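Local atomic coordinates of 2-aminomuconate 6-semialdehyde dehydrogenase (Burkholderia cenocepacia, PDB entry 4U3W), a protein that probably oxidises 2-aminomuconate 6-semialdehyde to 2-aminomuconate with a nicotinamide cofactor, as an aldehyde dehydrogenase. Residues L187-C192 and F493-T498; Q329-R334 and V371-G376; R450-K453 and I459-V462; G30-S35 and L208-H213; F39-P44 and R48-V53. All blocks are in the same frame, centred on the assembly; numbering follows the deposited sequence.

Contact 1 of 5, residues L187-C192 and F493-T498. With MG (magnesium ion), chain E.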
# COMPACT_ATOMS: atom_id res chain seq x y z
N LEU A 187 8.46 12.58 -17.71
CA LEU A 187 9.90 12.69 -17.51
C LEU A 187 10.30 12.03 -16.19
O LEU A 187 11.39 11.46 -16.07
CB LEU A 187 10.35 14.15 -17.54
CG LEU A 187 10.21 14.90 -18.87
CD1 LEU A 187 10.63 16.35 -18.70
CD2 LEU A 187 11.08 14.24 -20.01
N ALA A 188 9.42 12.14 -15.19
CA ALA A 188 9.72 11.56 -13.86
C ALA A 188 9.96 10.04 -13.94
O ALA A 188 10.79 9.48 -13.19
CB ALA A 188 8.52 11.87 -12.88
N MET A 189 9.20 9.38 -14.81
CA MET A 189 9.33 7.93 -14.97
C MET A 189 10.40 7.53 -16.01
O MET A 189 10.51 6.36 -16.33
CB MET A 189 8.01 7.28 -15.37
CG MET A 189 6.89 7.47 -14.44
SD MET A 189 7.34 7.42 -12.65
CE MET A 189 7.74 5.72 -12.42
N GLY A 190 11.20 8.48 -16.47
CA GLY A 190 12.36 8.16 -17.26
C GLY A 190 12.04 8.02 -18.73
O GLY A 190 12.87 7.47 -19.48
N ASN A 191 10.85 8.47 -19.14
CA ASN A 191 10.54 8.49 -20.60
C ASN A 191 11.14 9.68 -21.31
O ASN A 191 11.39 10.72 -20.68
CB ASN A 191 9.03 8.55 -20.86
CG ASN A 191 8.29 7.43 -20.19
OD1 ASN A 191 8.28 6.30 -20.69
ND2 ASN A 191 7.64 7.74 -19.03
N CYS A 192 11.28 9.58 -22.64
CA CYS A 192 11.43 10.77 -23.44
C CYS A 192 10.05 11.22 -23.95
O CYS A 192 9.08 10.45 -23.95
CB CYS A 192 12.38 10.53 -24.64
SG CYS A 192 14.06 10.07 -23.96
N PHE A 493 1.09 4.37 -15.16
CA PHE A 493 0.80 4.57 -16.57
C PHE A 493 2.06 4.84 -17.39
O PHE A 493 2.23 4.30 -18.48
CB PHE A 493 -0.16 5.72 -16.85
CG PHE A 493 -0.34 5.95 -18.31
CD1 PHE A 493 -1.13 5.06 -19.05
CD2 PHE A 493 0.30 7.00 -18.98
CE1 PHE A 493 -1.29 5.23 -20.45
CE2 PHE A 493 0.15 7.17 -20.37
CZ PHE A 493 -0.66 6.29 -21.11
N TYR A 494 2.91 5.73 -16.90
CA TYR A 494 4.09 6.14 -17.64
C TYR A 494 5.26 5.14 -17.51
O TYR A 494 6.40 5.50 -17.88
CB TYR A 494 4.53 7.53 -17.19
CG TYR A 494 3.50 8.60 -17.58
CD1 TYR A 494 3.48 9.14 -18.88
CD2 TYR A 494 2.55 9.04 -16.66
CE1 TYR A 494 2.52 10.10 -19.24
CE2 TYR A 494 1.60 10.00 -17.00
CZ TYR A 494 1.59 10.54 -18.27
OH TYR A 494 0.64 11.47 -18.59
N SER A 495 4.99 3.94 -16.98
CA SER A 495 5.98 2.86 -16.85
C SER A 495 5.49 1.52 -17.40
O SER A 495 4.28 1.24 -17.33
CB SER A 495 6.37 2.63 -15.38
OG SER A 495 7.08 3.72 -14.87
N GLU A 496 6.41 0.67 -17.85
CA GLU A 496 6.05 -0.74 -18.03
C GLU A 496 6.37 -1.47 -16.70
O GLU A 496 7.49 -1.35 -16.20
CB GLU A 496 6.79 -1.42 -19.20
CG GLU A 496 6.13 -1.22 -20.64
CD GLU A 496 4.66 -1.78 -20.83
OE1 GLU A 496 4.11 -2.50 -20.00
OE2 GLU A 496 4.04 -1.46 -21.86
N LEU A 497 5.37 -2.16 -16.14
CA LEU A 497 5.57 -3.02 -14.96
C LEU A 497 6.16 -4.34 -15.43
O LEU A 497 5.63 -4.93 -16.38
CB LEU A 497 4.26 -3.32 -14.25
CG LEU A 497 3.78 -2.27 -13.26
CD1 LEU A 497 3.67 -0.90 -13.96
CD2 LEU A 497 2.46 -2.71 -12.60
N THR A 498 7.19 -4.81 -14.74
CA THR A 498 7.68 -6.15 -14.99
C THR A 498 7.68 -6.92 -13.67
O THR A 498 8.21 -6.42 -12.68
CB THR A 498 9.12 -6.17 -15.58
OG1 THR A 498 9.14 -5.47 -16.83
CG2 THR A 498 9.64 -7.69 -15.80
MG MG E . 2.33 0.87 -17.29
O HOH W 1 9.89 4.16 -14.67
O HOH W 2 1.13 1.86 -18.95
O HOH W 3 2.82 -1.56 -17.81
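Met189 and Asn191, on the Schellman turn that ends helix 175-188, pack against Tyr494 and Ser495, where helix 487-493 gives way to the long strand 495-503. Gly190, with positive phi, makes the turn: its N bonds to Leu187 O, and Asn191 N reaches Ala186 O. The central polar link runs from Asn191 ND2 to Tyr494 O, 2.8 Å long and nearly straight at 168°; Tyr494 O lies in the plane of the Asn191 amide, and the donor approaches in the carbonyl plane, on a lone pair. ND2 also bonds to Ala186 O and OD1 receives Gly164 N, so three bonds fix the rotation of this buried amide. Met189 turns its CG beside its own backbone N (chi1 -59°) and is bent twice further out. That shape lays CG against Tyr494 CB at 3.6 Å and brings the methyl CE to within 3.2 Å of Ser495 OG. The hydroxyl bonds to Leu491 O and also meets a water, which in turn donates to Met189 O over 2.8 Å, linking the Met189 carbonyl to the Ser495 hydroxyl. The Tyr494 ring leads away from the contact, carries Phe493 CD2 over one face, and ends in a bond from OH to Glu485. On the far side of Ser495, its carbonyl O binds a magnesium ion at 2.0 Å, together with Asp492 O and two waters. Beyond, Glu496 forms a salt bridge with Arg484 of the second subunit. A C-terminal strand leaving the dinucleotide-binding part of one subunit to pack on another is characteristic of the aldehyde dehydrogenase fold.

Contact 2 of 5, residues Q329-R334 and V371-G376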
# COMPACT_ATOMS: atom_id res chain seq x y z
N GLN A 329 -24.61 38.16 -9.11
CA GLN A 329 -23.15 38.01 -9.12
C GLN A 329 -22.57 37.89 -10.53
O GLN A 329 -21.43 38.34 -10.81
CB GLN A 329 -22.75 36.77 -8.28
CG GLN A 329 -23.13 36.94 -6.76
CD GLN A 329 -22.46 35.89 -5.86
OE1 GLN A 329 -21.54 35.20 -6.27
NE2 GLN A 329 -22.96 35.76 -4.61
N ALA A 330 -23.31 37.21 -11.40
CA ALA A 330 -22.86 37.05 -12.80
C ALA A 330 -22.83 38.41 -13.51
O ALA A 330 -21.92 38.70 -14.28
CB ALA A 330 -23.78 36.06 -13.54
N GLN A 331 -23.82 39.25 -13.24
CA GLN A 331 -23.83 40.60 -13.82
C GLN A 331 -22.78 41.52 -13.17
O GLN A 331 -22.44 42.57 -13.73
CB GLN A 331 -25.22 41.19 -13.74
CG GLN A 331 -26.22 40.45 -14.63
CD GLN A 331 -27.61 41.05 -14.60
OE1 GLN A 331 -27.97 41.83 -13.69
NE2 GLN A 331 -28.43 40.67 -15.57
N ALA A 332 -22.23 41.13 -12.01
CA ALA A 332 -21.13 41.91 -11.44
C ALA A 332 -19.76 41.49 -12.02
O ALA A 332 -18.75 42.14 -11.79
CB ALA A 332 -21.13 41.80 -9.89
N LEU A 333 -19.69 40.41 -12.79
CA LEU A 333 -18.44 40.11 -13.47
C LEU A 333 -18.13 41.23 -14.49
O LEU A 333 -19.05 41.89 -15.00
CB LEU A 333 -18.51 38.75 -14.16
CG LEU A 333 -18.64 37.62 -13.14
CD1 LEU A 333 -18.92 36.37 -13.93
CD2 LEU A 333 -17.34 37.49 -12.30
N ARG A 334 -16.85 41.47 -14.73
CA ARG A 334 -16.39 42.51 -15.67
C ARG A 334 -15.66 41.83 -16.79
O ARG A 334 -14.59 41.28 -16.57
CB ARG A 334 -15.47 43.50 -14.96
CG ARG A 334 -16.28 44.40 -13.95
CD ARG A 334 -17.36 45.21 -14.69
NE ARG A 334 -18.36 45.81 -13.79
CZ ARG A 334 -19.65 45.50 -13.76
NH1 ARG A 334 -20.13 44.57 -14.59
NH2 ARG A 334 -20.47 46.11 -12.90
N VAL A 371 -33.71 33.29 -21.02
CA VAL A 371 -32.37 33.85 -20.83
C VAL A 371 -32.37 34.78 -19.63
O VAL A 371 -32.82 35.91 -19.71
CB VAL A 371 -31.87 34.63 -22.06
CG1 VAL A 371 -30.47 35.18 -21.81
CG2 VAL A 371 -31.89 33.74 -23.31
N VAL A 372 -31.84 34.27 -18.52
CA VAL A 372 -31.82 35.01 -17.26
C VAL A 372 -30.80 36.15 -17.33
O VAL A 372 -31.07 37.25 -16.88
CB VAL A 372 -31.48 34.06 -16.08
CG1 VAL A 372 -31.21 34.85 -14.81
CG2 VAL A 372 -32.63 33.04 -15.86
N THR A 373 -29.64 35.87 -17.90
CA THR A 373 -28.67 36.93 -18.14
C THR A 373 -27.75 36.54 -19.31
O THR A 373 -27.63 35.36 -19.65
CB THR A 373 -27.83 37.23 -16.86
OG1 THR A 373 -27.02 38.39 -17.11
CG2 THR A 373 -26.89 36.05 -16.51
N GLY A 374 -27.14 37.53 -19.96
CA GLY A 374 -26.19 37.22 -21.02
C GLY A 374 -26.82 36.78 -22.33
O GLY A 374 -27.77 37.37 -22.78
N GLY A 375 -26.26 35.77 -23.00
CA GLY A 375 -26.88 35.31 -24.25
C GLY A 375 -26.26 35.89 -25.51
O GLY A 375 -26.77 35.66 -26.61
N GLY A 376 -25.17 36.64 -25.39
CA GLY A 376 -24.59 37.27 -26.58
C GLY A 376 -23.22 37.79 -26.25
O GLY A 376 -22.68 37.48 -25.19
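The Gln331 amide meets Thr373 OG1 nearly within its own plane, 9° out of it, through an N-H of NE2; the bond is 3.1 Å long with an angle of 157° at the hydrogen. The other flat group, the Arg334 guanidinium, has Ala332 O over one face, toward the rim, while its NH1 donates to Gln331 O from a tilted position at 3.2 Å, tying the arginine side chain back to that carbonyl. Gln331 stretches out beyond CG and runs alongside the threonine, the two side chains heading opposite ways, which also brings its CG to 3.3 Å from Thr373 OG1. The threonine points from the strand at the helix. With OG1 anti to the backbone N (chi1 -173°), the hydroxyl is turned to the glutamine and the methyl CG2 is left for Ala330, whose CB lies 4.3 Å from it. One polar and one apolar touch thus sit side by side, the first toward solvent and the second buried. Behind them Ala330 packs on Leu295 and Phe299 of helix 287-299 and on Ile394, so the last turns of helix 319-331 lie against strand 370-373, the edge of a mixed sheet, and its antiparallel neighbour 393-396.

Contact 3 of 5, residues R450-K453 and I459-V462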
# COMPACT_ATOMS: atom_id res chain seq x y z
N ARG A 450 -23.70 9.73 1.07
CA ARG A 450 -24.52 8.74 0.35
C ARG A 450 -24.85 9.17 -1.08
O ARG A 450 -24.96 8.32 -1.98
CB ARG A 450 -25.81 8.42 1.11
CG ARG A 450 -26.91 9.44 0.98
CD ARG A 450 -28.05 9.12 1.98
NE ARG A 450 -29.06 10.16 1.91
CZ ARG A 450 -29.61 10.79 2.94
NH1 ARG A 450 -29.31 10.45 4.19
NH2 ARG A 450 -30.51 11.74 2.71
N VAL A 451 -25.00 10.48 -1.30
CA VAL A 451 -25.24 10.97 -2.66
C VAL A 451 -23.95 10.88 -3.51
O VAL A 451 -23.97 10.37 -4.64
CB VAL A 451 -25.75 12.44 -2.69
CG1 VAL A 451 -25.79 12.93 -4.12
CG2 VAL A 451 -27.17 12.56 -2.09
N ALA A 452 -22.83 11.33 -2.95
CA ALA A 452 -21.55 11.37 -3.67
C ALA A 452 -21.19 10.00 -4.20
O ALA A 452 -20.66 9.91 -5.32
CB ALA A 452 -20.41 11.92 -2.75
N LYS A 453 -21.50 8.94 -3.43
CA LYS A 453 -21.09 7.57 -3.78
C LYS A 453 -21.89 6.99 -4.96
O LYS A 453 -21.45 6.03 -5.60
CB LYS A 453 -21.25 6.64 -2.54
N ILE A 459 -14.78 12.18 -10.51
CA ILE A 459 -14.54 13.02 -9.34
C ILE A 459 -15.86 13.54 -8.80
O ILE A 459 -16.72 13.94 -9.59
CB ILE A 459 -13.65 14.24 -9.66
CG1 ILE A 459 -12.31 13.78 -10.24
CG2 ILE A 459 -13.32 14.99 -8.33
CD1 ILE A 459 -12.23 14.03 -11.77
N VAL A 460 -16.03 13.59 -7.47
CA VAL A 460 -17.22 14.29 -6.90
C VAL A 460 -16.72 15.22 -5.79
O VAL A 460 -16.04 14.71 -4.87
CB VAL A 460 -18.27 13.32 -6.29
CG1 VAL A 460 -19.47 14.15 -5.63
CG2 VAL A 460 -18.79 12.26 -7.32
N TRP A 461 -16.98 16.54 -5.92
CA TRP A 461 -16.67 17.49 -4.84
C TRP A 461 -17.92 17.76 -3.96
O TRP A 461 -19.02 17.83 -4.48
CB TRP A 461 -16.16 18.83 -5.39
CG TRP A 461 -14.78 18.75 -5.94
CD1 TRP A 461 -13.58 18.65 -5.24
CD2 TRP A 461 -14.42 18.77 -7.33
NE1 TRP A 461 -12.52 18.61 -6.11
CE2 TRP A 461 -13.00 18.66 -7.40
CE3 TRP A 461 -15.16 18.84 -8.50
CZ2 TRP A 461 -12.32 18.63 -8.61
CZ3 TRP A 461 -14.46 18.83 -9.74
CH2 TRP A 461 -13.06 18.72 -9.77
N VAL A 462 -17.72 17.88 -2.63
CA VAL A 462 -18.80 18.21 -1.72
C VAL A 462 -18.44 19.56 -1.06
O VAL A 462 -17.39 19.65 -0.35
CB VAL A 462 -19.03 17.09 -0.63
CG1 VAL A 462 -20.27 17.43 0.23
CG2 VAL A 462 -19.25 15.75 -1.34
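Ala452, near the end of helix 445-452, lies over strand 459-462 with its CA 6.1 Å from that of Val460, close enough for the small side chain to meet the strand directly. The side chains that meet are all apolar. Ala452 CB points at the strand and touches two residues that project from the same side of it: Val460 CG1 at 3.8 Å and Val462 CG2 at 4.2 Å. Val460 uses both of its branches. Its CG1 stands anti to the backbone N (chi1 177°) and rests on the CB and CA of Ala452, while CG2 sits 3.6 Å from the carbonyl O of Ala452, so the forked side chain straddles the alanine. Trp461, between the two valines, turns to the other side of the sheet, where Ile459 CG2 lies 3.7 Å above its ring, over the centre. Val460 is also covered by Ile440 and Ile455. On its outer side, strand 459-462 pairs in a parallel ladder with a strand of the second subunit, which carries the sheet across the interface; Val500 of that subunit packs on Ala452 and Thr498 of the same subunit on Val460. Within the chain, Ile459 and Trp461 pair with strand 437-441. Strand 437-441, helix 445-452 and strand 459-462 together form a beta-alpha-beta crossover, and this contact seats its helix on the second of the two parallel strands.

Contact 4 of 5, residues G30-S35 and L208-H213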
# COMPACT_ATOMS: atom_id res chain seq x y z
N GLY A 30 17.58 18.86 -28.84
CA GLY A 30 18.44 19.85 -28.22
C GLY A 30 18.62 21.15 -28.97
O GLY A 30 19.41 21.99 -28.56
N GLU A 31 17.85 21.39 -30.02
CA GLU A 31 17.90 22.71 -30.68
C GLU A 31 16.55 23.18 -31.23
O GLU A 31 15.69 22.37 -31.57
CB GLU A 31 18.91 22.69 -31.85
CG GLU A 31 18.61 21.65 -32.89
CD GLU A 31 19.51 21.72 -34.18
OE1 GLU A 31 20.29 22.68 -34.38
OE2 GLU A 31 19.42 20.79 -35.00
N PHE A 32 16.37 24.50 -31.33
CA PHE A 32 15.23 25.07 -32.00
C PHE A 32 15.43 24.99 -33.50
O PHE A 32 16.56 25.21 -33.99
CB PHE A 32 15.01 26.50 -31.55
CG PHE A 32 14.49 26.59 -30.10
CD1 PHE A 32 13.13 26.46 -29.83
CD2 PHE A 32 15.39 26.73 -29.05
CE1 PHE A 32 12.64 26.50 -28.47
CE2 PHE A 32 14.93 26.77 -27.73
CZ PHE A 32 13.56 26.67 -27.43
N VAL A 33 14.36 24.63 -34.21
CA VAL A 33 14.41 24.40 -35.67
C VAL A 33 13.09 24.88 -36.23
O VAL A 33 12.04 24.62 -35.63
CB VAL A 33 14.68 22.89 -36.05
CG1 VAL A 33 16.04 22.41 -35.53
CG2 VAL A 33 13.58 21.95 -35.54
N ALA A 34 13.13 25.62 -37.35
CA ALA A 34 11.91 26.02 -38.05
C ALA A 34 11.39 24.88 -38.91
O ALA A 34 11.87 23.76 -38.81
CB ALA A 34 12.17 27.30 -38.93
N SER A 35 10.33 25.12 -39.68
CA SER A 35 9.98 24.15 -40.74
C SER A 35 9.54 24.95 -41.97
O SER A 35 9.66 26.17 -41.95
CB SER A 35 8.91 23.16 -40.25
OG SER A 35 7.76 23.85 -39.77
N LEU A 208 8.69 26.90 -22.20
CA LEU A 208 9.11 25.68 -21.44
C LEU A 208 10.30 24.97 -22.16
O LEU A 208 11.28 24.52 -21.51
CB LEU A 208 7.93 24.72 -21.24
CG LEU A 208 8.25 23.44 -20.44
CD1 LEU A 208 8.70 23.82 -19.02
CD2 LEU A 208 7.03 22.49 -20.33
N ALA A 209 10.23 24.88 -23.48
CA ALA A 209 11.36 24.34 -24.23
C ALA A 209 12.65 25.14 -23.97
O ALA A 209 13.70 24.53 -23.85
CB ALA A 209 11.04 24.35 -25.80
N GLU A 210 12.57 26.48 -23.92
CA GLU A 210 13.76 27.30 -23.61
C GLU A 210 14.33 26.96 -22.24
O GLU A 210 15.57 26.91 -22.04
CB GLU A 210 13.41 28.80 -23.65
CG GLU A 210 12.99 29.25 -25.04
CD GLU A 210 12.70 30.74 -25.13
OE1 GLU A 210 13.09 31.50 -24.21
OE2 GLU A 210 12.10 31.16 -26.15
N VAL A 211 13.44 26.71 -21.29
CA VAL A 211 13.90 26.32 -19.94
C VAL A 211 14.60 24.95 -20.00
O VAL A 211 15.70 24.79 -19.41
CB VAL A 211 12.73 26.32 -18.90
CG1 VAL A 211 13.21 25.66 -17.58
CG2 VAL A 211 12.30 27.77 -18.64
N MET A 212 13.98 23.97 -20.68
CA MET A 212 14.60 22.65 -20.90
C MET A 212 16.02 22.79 -21.45
O MET A 212 16.96 22.10 -21.02
CB MET A 212 13.78 21.78 -21.92
CG MET A 212 12.32 21.50 -21.50
SD MET A 212 12.28 20.56 -19.92
CE MET A 212 10.52 20.28 -19.73
N HIS A 213 16.15 23.65 -22.46
CA HIS A 213 17.42 23.95 -23.11
C HIS A 213 18.41 24.62 -22.14
O HIS A 213 19.56 24.21 -22.06
CB HIS A 213 17.17 24.87 -24.31
CG HIS A 213 18.36 24.98 -25.22
ND1 HIS A 213 18.89 23.88 -25.86
CD2 HIS A 213 19.12 26.03 -25.58
CE1 HIS A 213 19.93 24.25 -26.59
NE2 HIS A 213 20.09 25.56 -26.45
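Phe32 reaches from strand 31-33 to helix 203-214 with its ring tip. Its CB does not aim at the helix; with CG anti to the carbonyl carbon (chi1 -71°), the ring swings round until its far end arrives there. CE1 touches Ala209 CB at 3.8 Å, CE2 is 4.1 Å from Glu210 CG, and CZ, at the tip, comes to 3.6 Å from Glu210 CG. Glu210 N lies at the ring edge, in plane, 3.7 Å from CZ. The glutamate crosses the phenylalanine at about a right angle, its carboxylate plane turned 85° from the ring, and its extended chain carries OE1 onward to a salt bridge with Arg98. One turn further along the helix, His213 points at Gly30: its CE1 is 3.0 Å from Gly30 O. The ring nitrogen ND1, also close to that oxygen, is badly angled for it and is bonded instead to Tyr27 OH. Tyr27 also meets the Phe32 ring and packs on Ala209, filling in between strand and helix. The N-terminal four-stranded sheet is thereby laid against helix 203-214, which links the parallel strands 192-196 and 222-224 in a beta-alpha-beta crossover, consistent with a Rossmann-type dinucleotide-binding fold.

Contact 5 of 5, residues F39-P44 and R48-V53. With MG (magnesium ion), chain C.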
# COMPACT_ATOMS: atom_id res chain seq x y z
N PHE A 39 2.01 29.42 -39.59
CA PHE A 39 0.61 29.90 -39.48
C PHE A 39 0.58 31.01 -38.40
O PHE A 39 1.44 31.03 -37.52
CB PHE A 39 -0.37 28.77 -39.15
CG PHE A 39 -0.11 28.08 -37.82
CD1 PHE A 39 -0.73 28.50 -36.63
CD2 PHE A 39 0.73 26.98 -37.76
CE1 PHE A 39 -0.48 27.85 -35.44
CE2 PHE A 39 0.97 26.32 -36.59
CZ PHE A 39 0.34 26.74 -35.39
N PRO A 40 -0.38 31.95 -38.47
CA PRO A 40 -0.32 33.06 -37.51
C PRO A 40 -0.91 32.67 -36.13
O PRO A 40 -1.82 31.84 -36.00
CB PRO A 40 -1.19 34.17 -38.15
CG PRO A 40 -1.47 33.76 -39.51
CD PRO A 40 -1.31 32.24 -39.57
N ASN A 41 -0.31 33.24 -35.08
CA ASN A 41 -0.87 33.15 -33.70
C ASN A 41 -1.60 34.48 -33.46
O ASN A 41 -0.99 35.52 -33.55
CB ASN A 41 0.23 32.92 -32.66
CG ASN A 41 -0.31 32.89 -31.20
OD1 ASN A 41 -1.47 32.56 -30.96
ND2 ASN A 41 0.56 33.18 -30.24
N LEU A 42 -2.91 34.44 -33.26
CA LEU A 42 -3.72 35.67 -33.13
C LEU A 42 -4.27 35.84 -31.73
O LEU A 42 -4.62 34.85 -31.07
CB LEU A 42 -4.89 35.66 -34.11
CG LEU A 42 -4.54 35.45 -35.57
CD1 LEU A 42 -5.84 35.33 -36.38
CD2 LEU A 42 -3.66 36.58 -36.07
N SER A 43 -4.32 37.08 -31.26
CA SER A 43 -4.87 37.39 -29.93
C SER A 43 -6.39 37.18 -29.83
O SER A 43 -7.14 37.64 -30.66
CB SER A 43 -4.57 38.85 -29.55
OG SER A 43 -5.33 39.20 -28.41
N PRO A 44 -6.88 36.56 -28.77
CA PRO A 44 -8.33 36.46 -28.63
C PRO A 44 -8.93 37.74 -28.01
O PRO A 44 -10.12 37.87 -27.88
CB PRO A 44 -8.49 35.27 -27.71
CG PRO A 44 -7.28 35.37 -26.81
CD PRO A 44 -6.16 35.84 -27.71
N ARG A 48 -5.20 40.82 -33.07
CA ARG A 48 -3.90 41.20 -33.67
C ARG A 48 -3.01 39.96 -33.77
O ARG A 48 -3.14 39.03 -32.97
CB ARG A 48 -3.19 42.27 -32.81
CG ARG A 48 -2.55 41.69 -31.47
CD ARG A 48 -2.34 42.70 -30.31
NE ARG A 48 -1.69 42.07 -29.15
CZ ARG A 48 -2.24 41.84 -27.95
NH1 ARG A 48 -3.48 42.23 -27.69
NH2 ARG A 48 -1.54 41.24 -26.98
N LYS A 49 -2.10 39.94 -34.75
CA LYS A 49 -1.14 38.87 -34.87
C LYS A 49 -0.04 38.99 -33.80
O LYS A 49 0.52 40.06 -33.61
CB LYS A 49 -0.53 38.91 -36.28
CG LYS A 49 0.49 37.80 -36.56
CD LYS A 49 0.99 38.05 -38.01
CE LYS A 49 2.16 37.22 -38.35
NZ LYS A 49 2.25 37.01 -39.82
N LEU A 50 0.20 37.92 -33.05
CA LEU A 50 1.19 37.88 -31.96
C LEU A 50 2.53 37.28 -32.43
O LEU A 50 3.60 37.70 -31.97
CB LEU A 50 0.68 37.03 -30.78
CG LEU A 50 -0.65 37.50 -30.15
CD1 LEU A 50 -1.20 36.42 -29.24
CD2 LEU A 50 -0.41 38.78 -29.42
N ALA A 51 2.46 36.36 -33.38
CA ALA A 51 3.62 35.61 -33.88
C ALA A 51 3.27 34.78 -35.07
O ALA A 51 2.07 34.56 -35.37
CB ALA A 51 4.18 34.67 -32.75
N ASP A 52 4.31 34.30 -35.76
CA ASP A 52 4.16 33.18 -36.69
C ASP A 52 4.67 31.90 -36.02
O ASP A 52 5.66 31.93 -35.31
CB ASP A 52 4.94 33.41 -37.98
CG ASP A 52 4.48 34.64 -38.73
OD1 ASP A 52 3.34 34.61 -39.27
OD2 ASP A 52 5.24 35.63 -38.75
N VAL A 53 4.00 30.78 -36.30
CA VAL A 53 4.26 29.50 -35.65
C VAL A 53 4.64 28.52 -36.74
O VAL A 53 3.94 28.42 -37.77
CB VAL A 53 3.00 28.98 -34.92
CG1 VAL A 53 3.35 27.80 -34.02
CG2 VAL A 53 2.33 30.10 -34.05
MG MG C . -5.69 32.59 -31.32
O HOH W 4 -3.90 32.35 -30.09
O HOH W 5 -4.32 31.95 -32.80
O HOH W 6 -6.73 32.11 -33.65
O HOH W 7 -7.83 33.64 -31.14
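Phe39 and Val53 form an antiparallel hydrogen-bonded pair in which each backbone N donates to the other's O, Phe39 N to Val53 O and Val53 N to Phe39 O, both at 2.8 Å. The ladder continues with Asn41 N to Ala51 O at 2.7 Å. Asn41 O then takes Leu50 N, also at 2.7 Å, so that Leu50 and Ala51 both face Asn41 in a classic beta bulge. Beyond it, Ser43 N donates to Arg48 O. Leu42 turns its backbone outward: its N donates a hydrogen bond to a water that is itself a magnesium ligand, and its O binds the ion at 2.5 Å. Four waters in all bind the magnesium, and Glu200 belongs to the same site; one water is hydrogen-bonded to Asn41 OD1, while Asn41 ND2 is bonded to Asp109. Among the charged groups, Lys49 NZ pairs with Asp52 OD1 at 2.7 Å, and Arg48 NH1 with Asp46 of the turn. Ser43 OG, over one face of the Arg48 guanidinium, is bonded to Val45 N. Val53 CB sits 3.7 Å from the centroid of the Phe39 ring, a CH-pi contact over its face. This hairpin forms one side of a four-stranded sheet, with strand 38-42 outermost and strand 49-54 running parallel to strand 23-28 on its inner side.

Contacts 4 and 5, with centres 19 Å apart, share the N-terminal sheet, which contact 4 lays on helix 203-214. On that helix Met212 CE touches Leu187 CD1 of contact 1 at 4.1 Å. Contacts 2 and 3, their centres 29 Å apart, hold the two strands of the seven-stranded sheet that are outermost within the chain, of which 459-462 is continued by the second subunit. Contacts 1 and 3 do not touch within one chain, lying about 15 Å apart at their nearest atoms, but meet between subunits: Thr498 of one packs on Val460 of the other. Contacts 1 and 5 each include a magnesium ligand, yet their centres are 35 Å apart, so the two ions occupy separate sites.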